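Local coordinates for periplasmic binding protein component of an ABC type zinc uptake transporter (Synechocystis sp., PDB 2OV1), which probably captures zinc in the periplasm and delivers it to an ABC-type uptake transporter, at residues D99-L104 against H165-Y170. Residues are numbered along the deposited sequence; the frame is centred on the assembly and turned at random.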
ATOM      1  N   ASP A  99      -0.714   6.979   9.251  1.00 23.35           N
ATOM      2  CA  ASP A  99      -1.040   6.445   7.931  1.00 19.80           C
ATOM      3  C   ASP A  99      -0.347   5.087   7.714  1.00 17.45           C
ATOM      4  O   ASP A  99       0.879   5.011   7.728  1.00 15.37           O
ATOM      5  CB  ASP A  99      -0.584   7.440   6.873  1.00 20.50           C
ATOM      6  CG  ASP A  99      -1.123   7.114   5.510  1.00 20.17           C
ATOM      7  OD1 ASP A  99      -1.149   5.915   5.164  1.00 18.72           O
ATOM      8  OD2 ASP A  99      -1.498   8.059   4.785  1.00 20.12           O
ATOM      9  N   PRO A 100      -1.123   4.004   7.481  1.00 16.10           N
ATOM     10  CA  PRO A 100      -0.618   2.634   7.270  1.00 15.25           C
ATOM     11  C   PRO A 100      -0.069   2.248   5.896  1.00 14.98           C
ATOM     12  O   PRO A 100       0.499   1.164   5.750  1.00 15.19           O
ATOM     13  CB  PRO A 100      -1.829   1.754   7.610  1.00 15.32           C
ATOM     14  CG  PRO A 100      -2.858   2.695   8.184  1.00 17.04           C
ATOM     15  CD  PRO A 100      -2.592   3.999   7.507  1.00 14.35           C
ATOM     16  N   HIS A 101      -0.255   3.111   4.900  1.00 15.68           N
ATOM     17  CA  HIS A 101       0.182   2.828   3.538  1.00 14.70           C
ATOM     18  C   HIS A 101       1.672   2.989   3.307  1.00 14.72           C
ATOM     19  O   HIS A 101       2.085   3.742   2.426  1.00 16.93           O
ATOM     20  CB  HIS A 101      -0.575   3.718   2.545  1.00 13.95           C
ATOM     21  CG  HIS A 101      -2.061   3.669   2.697  1.00 12.10           C
ATOM     22  ND1 HIS A 101      -2.744   4.476   3.581  1.00 10.53           N
ATOM     23  CD2 HIS A 101      -2.991   2.885   2.103  1.00  9.78           C
ATOM     24  CE1 HIS A 101      -4.030   4.188   3.527  1.00 10.80           C
ATOM     25  NE2 HIS A 101      -4.205   3.226   2.639  1.00 10.85           N
ATOM     26  N   ILE A 102       2.471   2.278   4.094  1.00 13.38           N
ATOM     27  CA  ILE A 102       3.920   2.337   3.954  1.00 12.70           C
ATOM     28  C   ILE A 102       4.371   1.252   2.993  1.00 13.07           C
ATOM     29  O   ILE A 102       5.507   1.267   2.512  1.00 12.01           O
ATOM     30  CB  ILE A 102       4.644   2.082   5.286  1.00 12.40           C
ATOM     31  CG1 ILE A 102       4.196   0.729   5.862  1.00 13.16           C
ATOM     32  CG2 ILE A 102       4.379   3.208   6.252  1.00 10.74           C
ATOM     33  CD1 ILE A 102       4.998   0.286   7.079  1.00 15.08           C
ATOM     34  N   TRP A 103       3.490   0.297   2.727  1.00 10.57           N
ATOM     35  CA  TRP A 103       3.871  -0.771   1.834  1.00 10.26           C
ATOM     36  C   TRP A 103       3.965  -0.235   0.422  1.00 11.16           C
ATOM     37  O   TRP A 103       4.416  -0.929  -0.488  1.00 13.80           O
ATOM     38  CB  TRP A 103       2.875  -1.927   1.911  1.00 10.01           C
ATOM     39  CG  TRP A 103       1.578  -1.621   1.299  1.00 10.90           C
ATOM     40  CD1 TRP A 103       1.271  -1.663  -0.039  1.00 10.83           C
ATOM     41  CD2 TRP A 103       0.397  -1.183   1.970  1.00 12.78           C
ATOM     42  NE1 TRP A 103      -0.025  -1.276  -0.239  1.00 10.68           N
ATOM     43  CE2 TRP A 103      -0.591  -0.974   0.976  1.00 13.12           C
ATOM     44  CE3 TRP A 103       0.073  -0.939   3.314  1.00 11.68           C
ATOM     45  CZ2 TRP A 103      -1.889  -0.534   1.290  1.00 12.68           C
ATOM     46  CZ3 TRP A 103      -1.212  -0.502   3.624  1.00 13.13           C
ATOM     47  CH2 TRP A 103      -2.177  -0.304   2.616  1.00 13.20           C
ATOM     48  N   LEU A 104       3.553   1.009   0.228  1.00 11.64           N
ATOM     49  CA  LEU A 104       3.614   1.592  -1.108  1.00 10.55           C
ATOM     50  C   LEU A 104       4.826   2.485  -1.334  1.00  9.97           C
ATOM     51  O   LEU A 104       4.861   3.253  -2.289  1.00 11.49           O
ATOM     52  CB  LEU A 104       2.312   2.344  -1.410  1.00 10.16           C
ATOM     53  CG  LEU A 104       1.075   1.421  -1.518  1.00 10.91           C
ATOM     54  CD1 LEU A 104      -0.182   2.260  -1.610  1.00  8.77           C
ATOM     55  CD2 LEU A 104       1.210   0.512  -2.746  1.00  8.08           C
ATOM     56  N   HIS A 165      -8.888   8.116  -3.079  1.00 12.74           N
ATOM     57  CA  HIS A 165      -8.491   7.805  -1.704  1.00 15.01           C
ATOM     58  C   HIS A 165      -7.016   8.113  -1.517  1.00 15.17           C
ATOM     59  O   HIS A 165      -6.199   7.842  -2.393  1.00 15.41           O
ATOM     60  CB  HIS A 165      -8.767   6.343  -1.357  1.00 16.04           C
ATOM     61  CG  HIS A 165     -10.170   6.093  -0.913  1.00 18.64           C
ATOM     62  ND1 HIS A 165     -10.629   4.852  -0.537  1.00 20.12           N
ATOM     63  CD2 HIS A 165     -11.228   6.938  -0.787  1.00 18.75           C
ATOM     64  CE1 HIS A 165     -11.904   4.934  -0.201  1.00 20.98           C
ATOM     65  NE2 HIS A 165     -12.289   6.192  -0.345  1.00 20.20           N
ATOM     66  N   PRO A 166      -6.655   8.697  -0.369  1.00 16.37           N
ATOM     67  CA  PRO A 166      -5.258   9.038  -0.100  1.00 15.53           C
ATOM     68  C   PRO A 166      -4.466   7.825   0.364  1.00 15.03           C
ATOM     69  O   PRO A 166      -4.129   7.702   1.537  1.00 17.39           O
ATOM     70  CB  PRO A 166      -5.380  10.105   0.976  1.00 13.92           C
ATOM     71  CG  PRO A 166      -6.512   9.584   1.795  1.00 15.74           C
ATOM     72  CD  PRO A 166      -7.524   9.102   0.755  1.00 16.15           C
ATOM     73  N   SER A 167      -4.176   6.931  -0.570  1.00 13.01           N
ATOM     74  CA  SER A 167      -3.424   5.733  -0.256  1.00 11.19           C
ATOM     75  C   SER A 167      -1.965   5.926  -0.639  1.00 12.25           C
ATOM     76  O   SER A 167      -1.131   5.090  -0.309  1.00 10.78           O
ATOM     77  CB  SER A 167      -3.980   4.539  -1.034  1.00 10.89           C
ATOM     78  OG  SER A 167      -5.386   4.479  -0.940  1.00  9.63           O
ATOM     79  N   TRP A 168      -1.656   7.028  -1.324  1.00 13.06           N
ATOM     80  CA  TRP A 168      -0.293   7.253  -1.776  1.00 13.11           C
ATOM     81  C   TRP A 168       0.479   8.375  -1.078  1.00 13.83           C
ATOM     82  O   TRP A 168       1.282   9.066  -1.709  1.00 14.47           O
ATOM     83  CB  TRP A 168      -0.304   7.454  -3.307  1.00 11.53           C
ATOM     84  CG  TRP A 168      -1.212   6.462  -4.004  1.00 14.32           C
ATOM     85  CD1 TRP A 168      -2.586   6.515  -4.075  1.00 13.86           C
ATOM     86  CD2 TRP A 168      -0.843   5.196  -4.569  1.00 13.78           C
ATOM     87  NE1 TRP A 168      -3.087   5.366  -4.627  1.00 13.40           N
ATOM     88  CE2 TRP A 168      -2.042   4.537  -4.943  1.00 13.70           C
ATOM     89  CE3 TRP A 168       0.380   4.549  -4.792  1.00 14.51           C
ATOM     90  CZ2 TRP A 168      -2.049   3.261  -5.527  1.00 12.91           C
ATOM     91  CZ3 TRP A 168       0.370   3.279  -5.372  1.00 15.47           C
ATOM     92  CH2 TRP A 168      -0.834   2.651  -5.732  1.00 14.60           C
ATOM     93  N   ALA A 169       0.270   8.550   0.223  1.00 14.74           N
ATOM     94  CA  ALA A 169       0.963   9.628   0.947  1.00 15.28           C
ATOM     95  C   ALA A 169       2.463   9.377   1.056  1.00 16.22           C
ATOM     96  O   ALA A 169       3.269  10.300   0.931  1.00 18.20           O
ATOM     97  CB  ALA A 169       0.364   9.806   2.350  1.00 13.22           C
ATOM     98  N   TYR A 170       2.828   8.127   1.302  1.00 16.85           N
ATOM     99  CA  TYR A 170       4.225   7.760   1.425  1.00 17.24           C
ATOM    100  C   TYR A 170       4.898   7.838   0.056  1.00 16.92           C
ATOM    101  O   TYR A 170       5.901   8.540  -0.131  1.00 16.72           O
ATOM    102  CB  TYR A 170       4.305   6.371   2.047  1.00 15.29           C
ATOM    103  CG  TYR A 170       3.936   6.397   3.519  1.00 15.64           C
ATOM    104  CD1 TYR A 170       4.873   6.787   4.479  1.00 15.51           C
ATOM    105  CD2 TYR A 170       2.645   6.073   3.955  1.00 13.51           C
ATOM    106  CE1 TYR A 170       4.544   6.852   5.832  1.00 14.14           C
ATOM    107  CE2 TYR A 170       2.303   6.139   5.319  1.00 12.10           C
ATOM    108  CZ  TYR A 170       3.260   6.527   6.245  1.00 12.71           C
ATOM    109  OH  TYR A 170       2.962   6.582   7.589  1.00 10.84           O
TER
HETATM  110  O   HOH W   1      -1.441   7.065   2.342  1.00 15.35           O
HETATM  111  O   HOH W   2       1.625   5.671   0.548  1.00 11.98           O
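Two waters stitch D99 and H101 to the loop-to-helix segment 166-170, so much of the polar joint is indirect. It probably joins the lobes of a family 9 solute-binding protein, each built on a parallel β-sheet, beside the likely metal cleft; H101, H165 and H37 are zinc ligands. Water 1 donates to D99 OD2 and P166 O and accepts from A169 N; water 2 donates to H101 O and S167 O and accepts from Y170 N. The carboxylate suits D99 because OD1 takes two bonds: H101 N closes an Asx turn, and ND1 of H101 reaches OD1 at 2.7 Å, in the imidazole plane, which should limit ring rotation. S167 CA sits over one ring face, 3.8 Å from the H101 centroid, while S167 OG bonds to E212. With CG anti to the carbonyl carbon (chi1 -72°), Y170 runs back past D99: OH donates to an in-plane lone pair of D99 O at 2.6 Å, and I102 CG2 covers a ring face. A phenylalanine at Y170 would probably leave D99 O without this donor and L89 N without its hydroxyl partner. Branched L104 completes the apolar side, its CD1 4.0 Å from the centroid of the W168 six-membered ring.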